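Local structure of polyketide synthase type I (Bacillus amyloliquefaciens, 5KKU) at residues 35-40 / 192-197; 53-58 / 114-119; 121-126 / 262-267; 225-230 / 274-279. The protein forms the N-terminal dehydratase domain of a modular synthase in the difficidin assembly line, where it probably removes water from carrier-bound polyketide intermediates. All coordinates share one frame; numbering follows the deposited sequence.

Interaction 1 of 4, residues 35-40 / 192-197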
loop_
_atom_site.group_PDB
_atom_site.type_symbol
_atom_site.label_atom_id
_atom_site.label_comp_id
_atom_site.label_asym_id
_atom_site.label_seq_id
_atom_site.Cartn_x
_atom_site.Cartn_y
_atom_site.Cartn_z
ATOM N N GLY A 35 -1.717 -2.772 4.730
ATOM C CA GLY A 35 -2.206 -1.473 5.154
ATOM C C GLY A 35 -2.543 -0.570 3.985
ATOM O O GLY A 35 -3.490 0.215 4.048
ATOM N N VAL A 36 -1.765 -0.681 2.914
ATOM C CA VAL A 36 -1.979 0.121 1.736
ATOM C C VAL A 36 -3.194 -0.287 0.930
ATOM O O VAL A 36 -3.706 0.471 0.207
ATOM C CB VAL A 36 -0.742 0.196 0.820
ATOM C CG1 VAL A 36 0.329 1.026 1.432
ATOM C CG2 VAL A 36 -0.231 -1.161 0.392
ATOM N N THR A 37 -3.613 -1.502 1.042
ATOM C CA THR A 37 -4.857 -1.948 0.503
ATOM C C THR A 37 -6.025 -1.000 0.826
ATOM O O THR A 37 -6.888 -0.800 0.024
ATOM C CB THR A 37 -5.177 -3.357 1.064
ATOM O OG1 THR A 37 -4.235 -4.288 0.586
ATOM C CG2 THR A 37 -6.504 -3.808 0.690
ATOM N N LEU A 38 -6.040 -0.444 2.027
ATOM C CA LEU A 38 -7.080 0.452 2.487
ATOM C C LEU A 38 -7.155 1.745 1.723
ATOM O O LEU A 38 -8.172 2.372 1.676
ATOM C CB LEU A 38 -6.979 0.697 3.974
ATOM C CG LEU A 38 -6.907 -0.547 4.847
ATOM C CD1 LEU A 38 -6.499 -0.158 6.211
ATOM C CD2 LEU A 38 -8.172 -1.351 4.897
ATOM N N ILE A 39 -6.072 2.129 1.090
ATOM C CA ILE A 39 -6.065 3.282 0.225
ATOM C C ILE A 39 -7.083 3.101 -0.917
ATOM O O ILE A 39 -7.825 3.998 -1.227
ATOM C CB ILE A 39 -4.649 3.609 -0.320
ATOM C CG1 ILE A 39 -3.777 4.223 0.751
ATOM C CG2 ILE A 39 -4.698 4.540 -1.503
ATOM C CD1 ILE A 39 -2.316 4.283 0.463
ATOM N N ASP A 40 -7.122 1.906 -1.499
ATOM C CA ASP A 40 -8.098 1.574 -2.536
ATOM C C ASP A 40 -9.497 1.634 -1.991
ATOM O O ASP A 40 -10.387 2.088 -2.615
ATOM C CB ASP A 40 -7.847 0.201 -3.129
ATOM C CG ASP A 40 -8.969 -0.287 -4.015
ATOM O OD1 ASP A 40 -9.122 0.103 -5.139
ATOM O OD2 ASP A 40 -9.735 -1.065 -3.537
ATOM N N ALA A 192 -7.530 1.527 -7.242
ATOM C CA ALA A 192 -6.090 1.420 -7.237
ATOM C C ALA A 192 -5.917 -0.003 -6.755
ATOM O O ALA A 192 -6.403 -0.376 -5.739
ATOM C CB ALA A 192 -5.448 2.517 -6.450
ATOM N N HIS A 193 -5.260 -0.826 -7.541
ATOM C CA HIS A 193 -5.128 -2.229 -7.311
ATOM C C HIS A 193 -4.170 -2.362 -6.138
ATOM O O HIS A 193 -3.070 -1.886 -6.191
ATOM C CB HIS A 193 -4.568 -2.936 -8.548
ATOM C CG HIS A 193 -4.860 -4.404 -8.648
ATOM N ND1 HIS A 193 -4.370 -5.333 -7.772
ATOM C CD2 HIS A 193 -5.538 -5.103 -9.577
ATOM C CE1 HIS A 193 -4.754 -6.532 -8.141
ATOM N NE2 HIS A 193 -5.481 -6.417 -9.220
ATOM N N PRO A 194 -4.602 -3.079 -5.129
ATOM C CA PRO A 194 -3.810 -3.307 -3.946
ATOM C C PRO A 194 -2.501 -3.985 -4.239
ATOM O O PRO A 194 -1.544 -3.674 -3.607
ATOM C CB PRO A 194 -4.711 -4.180 -3.118
ATOM C CG PRO A 194 -6.036 -3.714 -3.447
ATOM C CD PRO A 194 -6.000 -3.406 -4.893
ATOM N N ALA A 195 -2.485 -4.895 -5.195
ATOM C CA ALA A 195 -1.254 -5.529 -5.606
ATOM C C ALA A 195 -0.224 -4.519 -6.074
ATOM O O ALA A 195 0.885 -4.563 -5.680
ATOM C CB ALA A 195 -1.491 -6.565 -6.663
ATOM N N PHE A 196 -0.636 -3.601 -6.927
ATOM C CA PHE A 196 0.186 -2.516 -7.362
ATOM C C PHE A 196 0.654 -1.640 -6.205
ATOM O O PHE A 196 1.801 -1.333 -6.141
ATOM C CB PHE A 196 -0.523 -1.669 -8.396
ATOM C CG PHE A 196 -0.366 -2.142 -9.816
ATOM C CD1 PHE A 196 0.796 -2.713 -10.257
ATOM C CD2 PHE A 196 -1.383 -1.971 -10.708
ATOM C CE1 PHE A 196 0.924 -3.144 -11.534
ATOM C CE2 PHE A 196 -1.269 -2.388 -11.991
ATOM C CZ PHE A 196 -0.111 -2.969 -12.408
ATOM N N LEU A 197 -0.246 -1.294 -5.294
ATOM C CA LEU A 197 0.037 -0.466 -4.160
ATOM C C LEU A 197 1.066 -1.117 -3.233
ATOM O O LEU A 197 2.020 -0.508 -2.862
ATOM C CB LEU A 197 -1.249 -0.100 -3.423
ATOM C CG LEU A 197 -2.284 0.815 -4.070
ATOM C CD1 LEU A 197 -3.333 1.218 -3.084
ATOM C CD2 LEU A 197 -1.648 2.050 -4.640
#

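Interaction 2 of 4, residues 53-58 / 114-119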
loop_
_atom_site.group_PDB
_atom_site.type_symbol
_atom_site.label_atom_id
_atom_site.label_comp_id
_atom_site.label_asym_id
_atom_site.label_seq_id
_atom_site.Cartn_x
_atom_site.Cartn_y
_atom_site.Cartn_z
ATOM N N ARG A 53 -15.641 13.011 -7.234
ATOM C CA ARG A 53 -14.992 14.299 -7.303
ATOM C C ARG A 53 -13.627 13.741 -7.024
ATOM O O ARG A 53 -13.524 12.910 -6.158
ATOM C CB ARG A 53 -15.362 15.366 -6.318
ATOM C CG ARG A 53 -16.663 15.993 -6.677
ATOM C CD ARG A 53 -17.097 17.102 -5.759
ATOM N NE ARG A 53 -18.085 16.538 -4.868
ATOM C CZ ARG A 53 -18.480 17.082 -3.733
ATOM N NH1 ARG A 53 -18.008 18.241 -3.341
ATOM N NH2 ARG A 53 -19.341 16.436 -2.995
ATOM N N PRO A 54 -12.584 14.128 -7.745
ATOM C CA PRO A 54 -11.310 13.488 -7.407
ATOM C C PRO A 54 -10.799 13.875 -6.032
ATOM O O PRO A 54 -10.911 15.002 -5.731
ATOM C CB PRO A 54 -10.381 13.976 -8.509
ATOM C CG PRO A 54 -10.859 15.301 -8.821
ATOM C CD PRO A 54 -12.288 15.039 -8.949
ATOM N N ILE A 55 -10.277 12.940 -5.247
ATOM C CA ILE A 55 -9.791 13.273 -3.914
ATOM C C ILE A 55 -8.459 12.608 -3.593
ATOM O O ILE A 55 -8.069 11.629 -4.229
ATOM C CB ILE A 55 -10.816 12.886 -2.831
ATOM C CG1 ILE A 55 -10.973 11.366 -2.763
ATOM C CG2 ILE A 55 -12.155 13.554 -3.102
ATOM C CD1 ILE A 55 -9.851 10.668 -2.026
ATOM N N GLU A 56 -7.769 13.152 -2.598
ATOM C CA GLU A 56 -6.482 12.624 -2.173
ATOM C C GLU A 56 -6.495 12.341 -0.677
ATOM O O GLU A 56 -7.489 12.593 0.005
ATOM C CB GLU A 56 -5.359 13.606 -2.514
ATOM C CG GLU A 56 -5.390 14.890 -1.700
ATOM C CD GLU A 56 -4.460 15.952 -2.255
ATOM O OE1 GLU A 56 -4.200 15.939 -3.476
ATOM O OE2 GLU A 56 -3.990 16.801 -1.468
ATOM N N LEU A 57 -5.385 11.816 -0.172
ATOM C CA LEU A 57 -5.262 11.502 1.212
ATOM C C LEU A 57 -4.028 12.086 1.856
ATOM O O LEU A 57 -3.007 12.152 1.265
ATOM C CB LEU A 57 -5.334 10.006 1.425
ATOM C CG LEU A 57 -6.388 9.240 0.692
ATOM C CD1 LEU A 57 -6.114 7.776 0.703
ATOM C CD2 LEU A 57 -7.769 9.501 1.225
ATOM N N ARG A 58 -4.135 12.512 3.084
ATOM C CA ARG A 58 -3.020 13.062 3.797
ATOM C C ARG A 58 -2.927 12.528 5.217
ATOM O O ARG A 58 -3.882 12.107 5.756
ATOM C CB ARG A 58 -3.088 14.570 3.813
ATOM C CG ARG A 58 -3.357 15.184 2.473
ATOM C CD ARG A 58 -3.207 16.673 2.555
ATOM N NE ARG A 58 -3.569 17.335 1.329
ATOM C CZ ARG A 58 -3.960 18.591 1.265
ATOM N NH1 ARG A 58 -4.034 19.308 2.349
ATOM N NH2 ARG A 58 -4.275 19.121 0.106
ATOM N N LEU A 114 -9.072 13.240 4.347
ATOM C CA LEU A 114 -9.423 13.241 2.948
ATOM C C LEU A 114 -9.755 14.624 2.394
ATOM O O LEU A 114 -10.644 15.254 2.827
ATOM C CB LEU A 114 -10.556 12.284 2.724
ATOM C CG LEU A 114 -10.962 11.916 1.325
ATOM C CD1 LEU A 114 -11.614 10.579 1.445
ATOM C CD2 LEU A 114 -11.900 12.894 0.645
ATOM N N TYR A 115 -9.016 15.094 1.414
ATOM C CA TYR A 115 -9.260 16.381 0.796
ATOM C C TYR A 115 -9.730 16.264 -0.625
ATOM O O TYR A 115 -9.489 15.310 -1.277
ATOM C CB TYR A 115 -8.000 17.189 0.753
ATOM C CG TYR A 115 -7.501 17.622 2.061
ATOM C CD1 TYR A 115 -6.946 16.728 2.922
ATOM C CD2 TYR A 115 -7.580 18.923 2.442
ATOM C CE1 TYR A 115 -6.490 17.119 4.128
ATOM C CE2 TYR A 115 -7.122 19.334 3.657
ATOM C CZ TYR A 115 -6.579 18.419 4.492
ATOM O OH TYR A 115 -6.128 18.796 5.698
ATOM N N LEU A 116 -10.356 17.299 -1.104
ATOM C CA LEU A 116 -10.725 17.283 -2.472
ATOM C C LEU A 116 -9.463 17.619 -3.263
ATOM O O LEU A 116 -8.701 18.433 -2.877
ATOM C CB LEU A 116 -11.839 18.266 -2.721
ATOM C CG LEU A 116 -13.155 17.864 -2.071
ATOM C CD1 LEU A 116 -13.932 19.073 -1.631
ATOM C CD2 LEU A 116 -14.029 17.039 -2.972
ATOM N N GLN A 117 -9.256 16.942 -4.365
ATOM C CA GLN A 117 -8.097 17.201 -5.201
ATOM C C GLN A 117 -8.525 18.218 -6.234
ATOM O O GLN A 117 -9.575 18.131 -6.813
ATOM C CB GLN A 117 -7.614 15.910 -5.789
ATOM C CG GLN A 117 -6.551 16.028 -6.822
ATOM C CD GLN A 117 -6.679 14.937 -7.856
ATOM O OE1 GLN A 117 -7.030 13.777 -7.558
ATOM N NE2 GLN A 117 -6.444 15.319 -9.100
ATOM N N GLU A 118 -7.671 19.188 -6.451
ATOM C CA GLU A 118 -7.906 20.393 -7.239
ATOM C C GLU A 118 -6.601 20.952 -7.794
ATOM O O GLU A 118 -6.605 21.893 -8.587
ATOM C CB GLU A 118 -8.616 21.454 -6.396
ATOM C CG GLU A 118 -7.904 21.795 -5.098
ATOM C CD GLU A 118 -7.839 23.288 -4.843
ATOM O OE1 GLU A 118 -8.804 23.837 -4.270
ATOM O OE2 GLU A 118 -6.824 23.914 -5.214
ATOM N N ASP A 119 -5.485 20.366 -7.373
ATOM C CA ASP A 119 -4.171 20.804 -7.828
ATOM C C ASP A 119 -3.519 19.757 -8.724
ATOM O O ASP A 119 -3.690 18.555 -8.516
ATOM C CB ASP A 119 -3.265 21.110 -6.633
ATOM C CG ASP A 119 -3.607 22.428 -5.965
ATOM O OD1 ASP A 119 -3.209 23.486 -6.495
ATOM O OD2 ASP A 119 -4.275 22.405 -4.910
#

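Interaction 3 of 4, residues 121-126 / 262-267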
loop_
_atom_site.group_PDB
_atom_site.type_symbol
_atom_site.label_atom_id
_atom_site.label_comp_id
_atom_site.label_asym_id
_atom_site.label_seq_id
_atom_site.Cartn_x
_atom_site.Cartn_y
_atom_site.Cartn_z
ATOM N N PRO A 121 -0.553 17.491 -10.740
ATOM C CA PRO A 121 0.644 16.834 -10.215
ATOM C C PRO A 121 1.876 17.690 -10.188
ATOM O O PRO A 121 2.109 18.469 -11.051
ATOM C CB PRO A 121 0.856 15.694 -11.187
ATOM C CG PRO A 121 -0.489 15.292 -11.537
ATOM C CD PRO A 121 -1.082 16.580 -11.867
ATOM N N ARG A 122 2.674 17.471 -9.173
ATOM C CA ARG A 122 3.883 18.221 -8.977
ATOM C C ARG A 122 5.124 17.470 -9.441
ATOM O O ARG A 122 6.186 18.014 -9.473
ATOM C CB ARG A 122 4.026 18.573 -7.516
ATOM C CG ARG A 122 3.408 19.911 -7.138
ATOM C CD ARG A 122 3.547 20.173 -5.652
ATOM N NE ARG A 122 2.939 21.437 -5.285
ATOM C CZ ARG A 122 2.910 22.496 -6.080
ATOM N NH1 ARG A 122 3.471 22.440 -7.257
ATOM N NH2 ARG A 122 2.305 23.607 -5.708
ATOM N N ALA A 123 4.946 16.202 -9.797
ATOM C CA ALA A 123 6.053 15.374 -10.260
ATOM C C ALA A 123 6.156 15.391 -11.781
ATOM O O ALA A 123 5.245 14.946 -12.479
ATOM C CB ALA A 123 5.898 13.948 -9.752
ATOM N N LYS A 124 7.271 15.908 -12.288
ATOM C CA LYS A 124 7.495 15.984 -13.727
ATOM C C LYS A 124 7.591 14.594 -14.344
ATOM O O LYS A 124 8.095 13.660 -13.721
ATOM C CB LYS A 124 8.764 16.784 -14.030
ATOM C CG LYS A 124 8.807 18.153 -13.371
ATOM C CD LYS A 124 10.108 18.360 -12.612
ATOM C CE LYS A 124 9.929 18.089 -11.127
ATOM N NZ LYS A 124 10.866 18.898 -10.300
ATOM N N GLU A 125 7.103 14.463 -15.574
ATOM C CA GLU A 125 7.134 13.187 -16.279
ATOM C C GLU A 125 8.547 12.617 -16.325
ATOM O O GLU A 125 9.493 13.236 -15.839
ATOM C CB GLU A 125 6.584 13.345 -17.698
ATOM C CG GLU A 125 7.437 14.225 -18.599
ATOM C CD GLU A 125 6.799 14.464 -19.953
ATOM O OE1 GLU A 125 5.697 15.050 -19.997
ATOM O OE2 GLU A 125 7.398 14.064 -20.972
ATOM N N LEU A 126 8.683 11.432 -16.913
ATOM C CA LEU A 126 9.951 10.792 -17.021
ATOM C C LEU A 126 9.978 9.919 -18.245
ATOM O O LEU A 126 9.009 9.280 -18.573
ATOM C CB LEU A 126 10.089 9.952 -15.739
ATOM C CG LEU A 126 11.187 8.911 -15.600
ATOM C CD1 LEU A 126 12.509 9.536 -15.231
ATOM C CD2 LEU A 126 10.795 7.822 -14.624
ATOM N N ASP A 262 9.462 9.123 -0.803
ATOM C CA ASP A 262 8.507 9.565 -1.795
ATOM C C ASP A 262 8.595 8.639 -2.953
ATOM O O ASP A 262 9.657 8.149 -3.250
ATOM C CB ASP A 262 8.866 10.933 -2.362
ATOM C CG ASP A 262 8.671 12.076 -1.397
ATOM O OD1 ASP A 262 8.012 11.921 -0.383
ATOM O OD2 ASP A 262 9.196 13.149 -1.707
ATOM N N PHE A 263 7.512 8.318 -3.606
ATOM C CA PHE A 263 7.590 7.609 -4.849
ATOM C C PHE A 263 6.593 8.204 -5.796
ATOM O O PHE A 263 5.661 8.799 -5.351
ATOM C CB PHE A 263 7.479 6.060 -4.703
ATOM C CG PHE A 263 6.133 5.529 -4.275
ATOM C CD1 PHE A 263 5.080 5.425 -5.147
ATOM C CD2 PHE A 263 5.947 5.073 -3.002
ATOM C CE1 PHE A 263 3.871 4.916 -4.743
ATOM C CE2 PHE A 263 4.748 4.578 -2.606
ATOM C CZ PHE A 263 3.707 4.503 -3.482
ATOM N N THR A 264 6.792 8.052 -7.092
ATOM C CA THR A 264 5.810 8.449 -8.073
ATOM C C THR A 264 5.519 7.297 -8.987
ATOM O O THR A 264 6.412 6.638 -9.399
ATOM C CB THR A 264 6.281 9.642 -8.930
ATOM O OG1 THR A 264 6.707 10.702 -8.093
ATOM C CG2 THR A 264 5.196 10.096 -9.889
ATOM N N ILE A 265 4.268 7.072 -9.321
ATOM C CA ILE A 265 3.890 5.986 -10.193
ATOM C C ILE A 265 3.585 6.521 -11.557
ATOM O O ILE A 265 2.722 7.311 -11.694
ATOM C CB ILE A 265 2.702 5.178 -9.641
ATOM C CG1 ILE A 265 2.951 4.686 -8.228
ATOM C CG2 ILE A 265 2.480 3.971 -10.484
ATOM C CD1 ILE A 265 1.897 3.779 -7.674
ATOM N N TYR A 266 4.328 6.077 -12.538
ATOM C CA TYR A 266 4.160 6.467 -13.922
ATOM C C TYR A 266 3.490 5.416 -14.789
ATOM O O TYR A 266 3.592 4.274 -14.493
ATOM C CB TYR A 266 5.511 6.798 -14.514
ATOM C CG TYR A 266 6.109 8.047 -13.985
ATOM C CD1 TYR A 266 5.698 9.292 -14.420
ATOM C CD2 TYR A 266 7.095 7.985 -13.024
ATOM C CE1 TYR A 266 6.265 10.418 -13.908
ATOM C CE2 TYR A 266 7.659 9.106 -12.519
ATOM C CZ TYR A 266 7.238 10.312 -12.945
ATOM O OH TYR A 266 7.832 11.358 -12.393
ATOM N N ASP A 267 2.735 5.890 -15.704
ATOM C CA ASP A 267 2.702 5.120 -16.767
ATOM C C ASP A 267 4.006 5.339 -17.514
ATOM O O ASP A 267 4.948 5.995 -17.279
ATOM C CB ASP A 267 1.422 5.203 -17.600
ATOM C CG ASP A 267 1.265 6.492 -18.370
ATOM O OD1 ASP A 267 2.242 7.167 -18.618
ATOM O OD2 ASP A 267 0.146 6.816 -18.763
#

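Interaction 4 of 4, residues 225-230 / 274-279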
loop_
_atom_site.group_PDB
_atom_site.type_symbol
_atom_site.label_atom_id
_atom_site.label_comp_id
_atom_site.label_asym_id
_atom_site.label_seq_id
_atom_site.Cartn_x
_atom_site.Cartn_y
_atom_site.Cartn_z
ATOM N N ASP A 225 2.432 10.912 4.289
ATOM C CA ASP A 225 2.063 12.313 4.377
ATOM C C ASP A 225 1.011 12.666 3.361
ATOM O O ASP A 225 0.051 13.285 3.666
ATOM C CB ASP A 225 3.253 13.235 4.273
ATOM C CG ASP A 225 3.862 13.541 5.592
ATOM O OD1 ASP A 225 3.494 12.942 6.601
ATOM O OD2 ASP A 225 4.741 14.380 5.664
ATOM N N ARG A 226 1.202 12.237 2.127
ATOM C CA ARG A 226 0.235 12.422 1.089
ATOM C C ARG A 226 0.253 11.326 0.058
ATOM O O ARG A 226 1.300 10.914 -0.359
ATOM C CB ARG A 226 0.367 13.789 0.417
ATOM C CG ARG A 226 -0.638 14.000 -0.683
ATOM C CD ARG A 226 -0.680 15.394 -1.261
ATOM N NE ARG A 226 0.159 15.458 -2.432
ATOM C CZ ARG A 226 -0.286 15.456 -3.659
ATOM N NH1 ARG A 226 -1.568 15.459 -3.901
ATOM N NH2 ARG A 226 0.562 15.484 -4.626
ATOM N N PHE A 227 -0.912 10.864 -0.340
ATOM C CA PHE A 227 -1.072 9.983 -1.462
ATOM C C PHE A 227 -2.188 10.480 -2.346
ATOM O O PHE A 227 -3.208 10.862 -1.875
ATOM C CB PHE A 227 -1.338 8.545 -1.034
ATOM C CG PHE A 227 -1.246 7.566 -2.136
ATOM C CD1 PHE A 227 -2.314 7.303 -2.904
ATOM C CD2 PHE A 227 -0.062 6.890 -2.398
ATOM C CE1 PHE A 227 -2.233 6.414 -3.940
ATOM C CE2 PHE A 227 0.016 5.984 -3.424
ATOM C CZ PHE A 227 -1.075 5.755 -4.200
ATOM N N CYS A 228 -1.990 10.487 -3.634
ATOM C CA CYS A 228 -2.958 11.045 -4.527
ATOM C C CYS A 228 -3.015 10.285 -5.841
ATOM O O CYS A 228 -2.027 10.169 -6.486
ATOM C CB CYS A 228 -2.629 12.513 -4.749
ATOM S SG CYS A 228 -3.721 13.426 -5.802
ATOM N N MET A 229 -4.008 9.703 -6.354
ATOM C CA MET A 229 -4.347 9.024 -7.607
ATOM C C MET A 229 -4.714 10.031 -8.683
ATOM O O MET A 229 -5.631 10.829 -8.503
ATOM C CB MET A 229 -5.502 8.036 -7.413
ATOM C CG MET A 229 -5.185 6.849 -6.518
ATOM S SD MET A 229 -3.821 5.846 -7.146
ATOM C CE MET A 229 -4.546 5.166 -8.637
ATOM N N TYR A 230 -4.006 10.129 -9.767
ATOM C CA TYR A 230 -4.492 11.092 -10.704
ATOM C C TYR A 230 -5.196 10.396 -11.844
ATOM O O TYR A 230 -6.082 10.922 -12.433
ATOM C CB TYR A 230 -3.404 11.993 -11.183
ATOM C CG TYR A 230 -2.829 12.858 -10.155
ATOM C CD1 TYR A 230 -3.378 14.082 -9.850
ATOM C CD2 TYR A 230 -1.711 12.477 -9.486
ATOM C CE1 TYR A 230 -2.813 14.894 -8.909
ATOM C CE2 TYR A 230 -1.144 13.280 -8.558
ATOM C CZ TYR A 230 -1.689 14.474 -8.279
ATOM O OH TYR A 230 -1.090 15.194 -7.337
ATOM N N ALA A 274 0.122 8.374 -10.005
ATOM C CA ALA A 274 -0.022 8.607 -8.613
ATOM C C ALA A 274 1.198 9.235 -7.944
ATOM O O ALA A 274 2.273 9.080 -8.388
ATOM C CB ALA A 274 -0.398 7.314 -7.951
ATOM N N GLU A 275 1.005 9.900 -6.828
ATOM C CA GLU A 275 2.068 10.477 -6.067
ATOM C C GLU A 275 1.988 10.071 -4.619
ATOM O O GLU A 275 0.934 10.120 -4.017
ATOM C CB GLU A 275 2.023 11.991 -6.139
ATOM C CG GLU A 275 2.394 12.636 -7.443
ATOM C CD GLU A 275 2.604 14.111 -7.286
ATOM O OE1 GLU A 275 1.729 14.769 -6.814
ATOM O OE2 GLU A 275 3.660 14.607 -7.583
ATOM N N CYS A 276 3.110 9.754 -4.050
ATOM C CA CYS A 276 3.192 9.429 -2.682
ATOM C C CYS A 276 4.264 10.222 -2.008
ATOM O O CYS A 276 5.391 10.093 -2.302
ATOM C CB CYS A 276 3.424 7.951 -2.516
ATOM S SG CYS A 276 3.484 7.359 -0.860
ATOM N N GLU A 277 3.897 11.008 -1.042
ATOM C CA GLU A 277 4.849 11.841 -0.376
ATOM C C GLU A 277 5.168 11.301 0.977
ATOM O O GLU A 277 4.287 11.145 1.764
ATOM C CB GLU A 277 4.287 13.222 -0.227
ATOM C CG GLU A 277 4.457 14.093 -1.406
ATOM C CD GLU A 277 3.851 15.423 -1.173
ATOM O OE1 GLU A 277 3.961 15.925 -0.051
ATOM O OE2 GLU A 277 3.267 15.947 -2.097
ATOM N N LYS A 278 6.420 11.018 1.197
ATOM C CA LYS A 278 6.915 10.560 2.448
ATOM C C LYS A 278 6.243 9.301 3.006
ATOM O O LYS A 278 5.591 9.344 3.998
ATOM C CB LYS A 278 6.926 11.704 3.443
ATOM C CG LYS A 278 7.893 11.504 4.569
ATOM C CD LYS A 278 7.429 12.171 5.835
ATOM C CE LYS A 278 8.595 12.629 6.691
ATOM N NZ LYS A 278 9.493 11.565 7.213
ATOM N N LEU A 279 6.462 8.167 2.379
ATOM C CA LEU A 279 6.029 6.909 2.951
ATOM C C LEU A 279 6.980 6.504 4.027
ATOM O O LEU A 279 8.117 6.246 3.800
ATOM C CB LEU A 279 5.856 5.828 1.906
ATOM C CG LEU A 279 5.922 4.383 2.366
ATOM C CD1 LEU A 279 4.654 3.996 3.052
ATOM C CD2 LEU A 279 6.218 3.429 1.253
#

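Interaction 1 of 4, residues 35-40 / 192-197
Asp40 reaches across to the backbone of Ala192, and Leu197 pushes a methyl group against the start of helix 37-49. The Ala192 N-H points almost straight at Asp40 OD1, with N and OD1 3.0 Å apart and an angle of 175° at the hydrogen, and it uses the lone pair turned away from the other carboxylate oxygen. The carbonyl oxygen of Ala192 lies 2.8 Å from Asp40 OD1, two acceptors with no hydrogen bond, unfavourable if Asp40 is charged. The carboxylate of Asp40 reaches Ala192 because chi1 (169°) swings CG to the far side of CB from the backbone N. Leu197 CD1 sits 3.4 Å from Val36 O and 3.9 Å from Ile39 CB, while Val36 CG2 lies 4.1 Å from Leu197 CB. To one flank of these contacts, Thr37 and Pro194 cross at about a right angle, OG1 of Thr37 standing 3.7 Å from CB of Pro194. One layer out, Arg44 forms a salt bridge with Asp40 OD2, and His193 caps helix 194-200, its ND1 accepting from Ala195 N in the plane of the imidazole ring. The contact joins the two hotdog folds of the dehydratase, beside Asp198, the predicted proton donor, whose side chain is about 4 Å from that of Val36. Arg44 and the Ala192 N-H would probably stabilise a charged Asp40, whereas the nearby carbonyl oxygen opposes it, leaving its ionisation open.

Interaction 2 of 4, residues 53-58 / 114-119
The guanidinium of Arg58 lies flat on one face of the Tyr115 ring, the planes 17° apart and CZ 3.7 Å from the ring centroid, a stacked cation-pi pair. NH1 stands over the middle of the ring, 3.4 Å from Tyr115 CE2. At the edge of the guanidinium, and in its plane, Glu56 OE2 takes hydrogen bonds from both NE and NH2, the latter at 2.8 Å, so that one carboxylate oxygen is gripped side-on. The extended chain of Arg58 carries its head across the tyrosine, and these bonds, with the ring face, restrain rotation about CD-NE. The other oxygen, Glu56 OE1, is bound by Arg226 of the adjoining strand 219-229.

Beneath this polar layer the strands run antiparallel. Glu56 and Tyr115 form a hydrogen-bonded pair, with Glu56 N 3.1 Å from Tyr115 O and Tyr115 N 3.3 Å from Glu56 O, and Gln117 N extends the ladder to Pro54 O at 2.9 Å. On the face bearing Leu57 and Leu114, CD2 of Leu57 meets CD1 of Leu114 at 4.0 Å. Ile55 crosses Leu114 at about a right angle, its CB 3.6 Å from Leu114 CD2, and packs with Leu57 against helix 37-49, the central helix of the N-terminal hotdog fold. Two arginines share the Glu56 carboxylate, which probably stabilises its negative charge, while a cation-pi contact gives Arg58 a second partner.

Interaction 3 of 4, residues 121-126 / 262-267
Tyr266 stands up from strand 258-266 into the bend of the linker 121-126, and its ring carries the close part of the contact. Its hydroxyl donates to Lys124 O, with OH and O 2.7 Å apart and the donor tilted 28° from the carbonyl plane. Leu126 CB lies over one ring face, 4.2 Å from the centroid in a CH-pi contact, and Leu126 CD2 continues the cover to within 4.0 Å of Tyr266 CE2. Thr264 CG2, two residues back on the strand, supports the opposite face of the ring, and Ala123 CB rests 3.7 Å from Thr264 OG1.

The outer side is looser. Lys124 and Glu125 turn their side chains away from the strand and are exposed, so they meet Tyr266 mainly through backbone atoms; Glu125 CA is 3.7 Å from Tyr266 CE1. The arrangement pins the connection between the two predicted hotdog folds onto the C-terminal sheet, as suits the double-hotdog architecture of polyketide synthase dehydratases.

Interaction 4 of 4, residues 225-230 / 274-279
Strands 226-229 and 274-279 run antiparallel at 174°, with a classic beta bulge where Asp225 and Arg226 both face Glu277, Asp225 N adding only a weak bond to Glu277 O. Glu277 N to Arg226 O is the short, straight rung, 2.7 Å and 174°. On the face bearing Arg226, Cys228, Glu275 and Glu277, the guanidinium meets two carboxylates at its edge. NH2 of Arg226 is 2.6 Å from Glu275 OE1, while NE lies 3.2 Å from Glu277 OE2 and approaches from above that carboxylate plane. The bend in the arginine chain at chi3 (95°) turns its head forward along its own strand, toward the level of Cys228, where Glu275 faces it. Tyr230 OH also donates to Glu275 OE1, at 2.9 Å. On the other face, Phe227 CD2 packs 3.6 Å from Cys276 CB, with Cys276 SG at the ring edge, and Met229 SD touches Ala274 CB at 3.8 Å. One arginine thus serves Glu275, Glu277 and, beyond these strands, Glu56, and probably offsets part of their negative charge.

How the interactions relate
From the N terminus, helix 37-49 leads into strand 55-62, which interaction 2 pairs with strand 107-116 to close a loop within the N-terminal hotdog fold. That loop is nested inside the larger one closed by interaction 1, which brings helix 194-200 of the second hotdog fold against helix 37-49. The linker 121-126 leaves the first fold and, through interaction 3, reaches strand 258-266, so its span crosses those of interactions 1 and 4. Interaction 4 follows interactions 1 and 2 in series. Its strand 219-229 neighbours strand 55-62, joining the sheets of the two folds, and Phe227 packs against both Ile39 and Leu197 of interaction 1.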